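Local coordinates for sterol carrier protein 2 (Thermus thermophilus, PDB 2CX7), which probably binds sterols or other lipids and carries them between membranes, as do other members of the SCP-2 sterol transfer family, at residues A[17-22]-A[123-128]. Numbering follows the deposited sequence.
Sequences NESEAY and VKVARE
A small van der Waals contact, burying 78 Å² in all, sets one methyl of Val125 against Ser19 and Tyr22 where the last turns of the C-terminal helix 116-127 pass the start of helix 20-25. CG2 of Val125 does the touching: it lies 3.6 Å from Ser19 OG and 3.8 Å from Ser19 CB, so the methyl rests alongside the CB-OG bond. Tyr22 adds the foot of its side chain, its CB standing 4.5 Å from the same methyl, and the Tyr22 side chain also touches Leu16, Glu121 and Leu122. Ser19 is the N-cap of helix 20-25, in the short break that follows helix 6-17. With chi1 at 173°, its OG swings to the carbonyl side of Ser19, where it meets the amide of Tyr22. The capping bond from Tyr22 N to Ser19 OG is 3.1 Å long and nearly straight (165° at the hydrogen), and it ties down an amide of the helix's first turn. In this SCP-2 fold of helices packed on a five-stranded mixed sheet, the contact brings the start of helix 20-25 against the C-terminal helix, the two segments being 101 residues apart in sequence at their closest ends. Without this hydroxyl, as with an alanine here, Tyr22 N would probably lack its capping acceptor and a small gap would be likely to open beside Val125 CG2. Val125 also packs on Lys15 and Leu16 of helix 6-17, and Asn17 OD1 accepts from the backbone N of Cys60, whose side chain forms a disulfide with Cys13.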
ATOM      1  N   ASN A  17     -11.622  -3.599   5.301  1.00 16.13           N
ATOM      2  CA  ASN A  17     -12.526  -4.633   5.780  1.00 16.62           C
ATOM      3  C   ASN A  17     -13.978  -4.287   5.466  1.00 17.35           C
ATOM      4  O   ASN A  17     -14.819  -5.166   5.420  1.00 17.07           O
ATOM      5  CB  ASN A  17     -12.343  -4.865   7.288  1.00 14.72           C
ATOM      6  CG  ASN A  17     -11.115  -5.707   7.601  1.00 17.20           C
ATOM      7  OD1 ASN A  17     -10.867  -6.724   6.949  1.00 20.23           O
ATOM      8  ND2 ASN A  17     -10.346  -5.295   8.595  1.00 15.96           N
ATOM      9  N   GLU A  18     -14.256  -3.008   5.223  1.00 16.70           N
ATOM     10  CA  GLU A  18     -15.610  -2.552   4.920  1.00 18.84           C
ATOM     11  C   GLU A  18     -15.872  -2.504   3.418  1.00 20.08           C
ATOM     12  O   GLU A  18     -16.992  -2.234   2.977  1.00 21.69           O
ATOM     13  CB  GLU A  18     -15.828  -1.156   5.523  1.00 22.13           C
ATOM     14  CG  GLU A  18     -15.580  -1.097   7.019  1.00 26.57           C
ATOM     15  CD  GLU A  18     -15.626   0.320   7.574  1.00 32.67           C
ATOM     16  OE1 GLU A  18     -15.102   1.241   6.912  1.00 35.62           O
ATOM     17  OE2 GLU A  18     -16.171   0.504   8.676  1.00 29.58           O
ATOM     18  N   SER A  19     -14.841  -2.778   2.625  1.00 18.71           N
ATOM     19  CA  SER A  19     -14.974  -2.726   1.171  1.00 20.99           C
ATOM     20  C   SER A  19     -15.300  -4.063   0.522  1.00 19.94           C
ATOM     21  O   SER A  19     -14.450  -4.945   0.455  1.00 17.07           O
ATOM     22  CB  SER A  19     -13.686  -2.176   0.547  1.00 17.08           C
ATOM     23  OG  SER A  19     -13.717  -2.266  -0.869  1.00 17.12           O
ATOM     24  N   GLU A  20     -16.531  -4.206   0.040  1.00 22.33           N
ATOM     25  CA  GLU A  20     -16.935  -5.435  -0.629  1.00 23.11           C
ATOM     26  C   GLU A  20     -16.143  -5.640  -1.924  1.00 21.96           C
ATOM     27  O   GLU A  20     -15.874  -6.774  -2.312  1.00 19.14           O
ATOM     28  CB  GLU A  20     -18.428  -5.405  -0.963  1.00 24.18           C
ATOM     29  CG  GLU A  20     -19.343  -5.461   0.234  1.00 33.12           C
ATOM     30  CD  GLU A  20     -20.783  -5.159  -0.128  1.00 42.93           C
ATOM     31  OE1 GLU A  20     -21.077  -3.982  -0.429  1.00 51.50           O
ATOM     32  OE2 GLU A  20     -21.618  -6.091  -0.120  1.00 42.62           O
ATOM     33  N   ALA A  21     -15.781  -4.542  -2.592  1.00 22.53           N
ATOM     34  CA  ALA A  21     -15.032  -4.616  -3.847  1.00 19.70           C
ATOM     35  C   ALA A  21     -13.637  -5.181  -3.612  1.00 19.43           C
ATOM     36  O   ALA A  21     -13.168  -6.047  -4.354  1.00 17.59           O
ATOM     37  CB  ALA A  21     -14.939  -3.228  -4.491  1.00 23.92           C
ATOM     38  N   TYR A  22     -12.968  -4.687  -2.576  1.00 17.71           N
ATOM     39  CA  TYR A  22     -11.642  -5.199  -2.266  1.00 17.16           C
ATOM     40  C   TYR A  22     -11.756  -6.650  -1.794  1.00 17.30           C
ATOM     41  O   TYR A  22     -10.946  -7.508  -2.163  1.00 15.46           O
ATOM     42  CB  TYR A  22     -10.968  -4.377  -1.163  1.00 13.60           C
ATOM     43  CG  TYR A  22      -9.669  -5.011  -0.742  1.00 14.81           C
ATOM     44  CD1 TYR A  22      -8.577  -5.042  -1.609  1.00 20.43           C
ATOM     45  CD2 TYR A  22      -9.563  -5.683   0.473  1.00 12.77           C
ATOM     46  CE1 TYR A  22      -7.414  -5.737  -1.279  1.00 16.54           C
ATOM     47  CE2 TYR A  22      -8.416  -6.372   0.813  1.00 16.41           C
ATOM     48  CZ  TYR A  22      -7.342  -6.399  -0.068  1.00 13.56           C
ATOM     49  OH  TYR A  22      -6.208  -7.105   0.269  1.00 12.66           O
ATOM     50  N   VAL A 123      -5.735   0.652  -3.769  1.00 13.95           N
ATOM     51  CA  VAL A 123      -5.496   2.065  -4.014  1.00 15.43           C
ATOM     52  C   VAL A 123      -6.786   2.888  -3.980  1.00 16.77           C
ATOM     53  O   VAL A 123      -6.818   3.977  -3.398  1.00 16.67           O
ATOM     54  CB  VAL A 123      -4.762   2.258  -5.352  1.00 13.76           C
ATOM     55  CG1 VAL A 123      -4.694   3.732  -5.715  1.00 15.49           C
ATOM     56  CG2 VAL A 123      -3.342   1.686  -5.232  1.00 17.35           C
ATOM     57  N   LYS A 124      -7.844   2.375  -4.597  1.00 16.85           N
ATOM     58  CA  LYS A 124      -9.121   3.088  -4.599  1.00 18.56           C
ATOM     59  C   LYS A 124      -9.618   3.271  -3.168  1.00 18.22           C
ATOM     60  O   LYS A 124     -10.154   4.327  -2.824  1.00 18.95           O
ATOM     61  CB  LYS A 124     -10.176   2.329  -5.419  1.00 17.02           C
ATOM     62  CG  LYS A 124      -9.975   2.386  -6.929  1.00 18.03           C
ATOM     63  CD  LYS A 124     -11.097   1.652  -7.643  1.00 21.49           C
ATOM     64  CE  LYS A 124     -10.934   1.710  -9.158  1.00 30.84           C
ATOM     65  NZ  LYS A 124     -12.012   0.929  -9.820  1.00 37.57           N
ATOM     66  N   VAL A 125      -9.447   2.251  -2.328  1.00 16.34           N
ATOM     67  CA  VAL A 125      -9.888   2.353  -0.938  1.00 18.37           C
ATOM     68  C   VAL A 125      -9.038   3.366  -0.168  1.00 18.73           C
ATOM     69  O   VAL A 125      -9.564   4.154   0.623  1.00 21.35           O
ATOM     70  CB  VAL A 125      -9.830   0.971  -0.220  1.00 16.29           C
ATOM     71  CG1 VAL A 125     -10.018   1.138   1.291  1.00 17.91           C
ATOM     72  CG2 VAL A 125     -10.921   0.065  -0.781  1.00 15.28           C
ATOM     73  N   ALA A 126      -7.729   3.352  -0.409  1.00 17.48           N
ATOM     74  CA  ALA A 126      -6.821   4.272   0.270  1.00 19.51           C
ATOM     75  C   ALA A 126      -7.268   5.708   0.029  1.00 20.53           C
ATOM     76  O   ALA A 126      -7.251   6.540   0.937  1.00 20.08           O
ATOM     77  CB  ALA A 126      -5.397   4.071  -0.244  1.00 16.94           C
ATOM     78  N   ARG A 127      -7.677   5.983  -1.204  1.00 24.32           N
ATOM     79  CA  ARG A 127      -8.120   7.315  -1.596  1.00 27.35           C
ATOM     80  C   ARG A 127      -9.323   7.812  -0.789  1.00 32.10           C
ATOM     81  O   ARG A 127      -9.482   9.019  -0.593  1.00 26.63           O
ATOM     82  CB  ARG A 127      -8.453   7.328  -3.096  1.00 27.60           C
ATOM     83  CG  ARG A 127      -7.236   7.139  -4.007  1.00 27.49           C
ATOM     84  CD  ARG A 127      -7.638   6.789  -5.440  1.00 34.01           C
ATOM     85  NE  ARG A 127      -8.549   7.773  -6.024  1.00 28.74           N
ATOM     86  CZ  ARG A 127      -9.099   7.660  -7.230  1.00 30.68           C
ATOM     87  NH1 ARG A 127      -8.831   6.607  -7.994  1.00 23.92           N
ATOM     88  NH2 ARG A 127      -9.926   8.599  -7.672  1.00 32.25           N
ATOM     89  N   GLU A 128     -10.149   6.883  -0.310  1.00 29.89           N
ATOM     90  CA  GLU A 128     -11.352   7.231   0.452  1.00 33.07           C
ATOM     91  C   GLU A 128     -11.161   7.309   1.964  1.00 32.94           C
ATOM     92  O   GLU A 128     -12.123   7.532   2.709  1.00 35.28           O
ATOM     93  CB  GLU A 128     -12.473   6.238   0.125  1.00 31.01           C
ATOM     94  CG  GLU A 128     -12.780   6.147  -1.367  1.00 38.76           C
ATOM     95  CD  GLU A 128     -13.235   7.475  -1.969  1.00 43.13           C
ATOM     96  OE1 GLU A 128     -13.264   7.588  -3.212  1.00 41.80           O
ATOM     97  OE2 GLU A 128     -13.571   8.404  -1.203  1.00 47.13           O
TER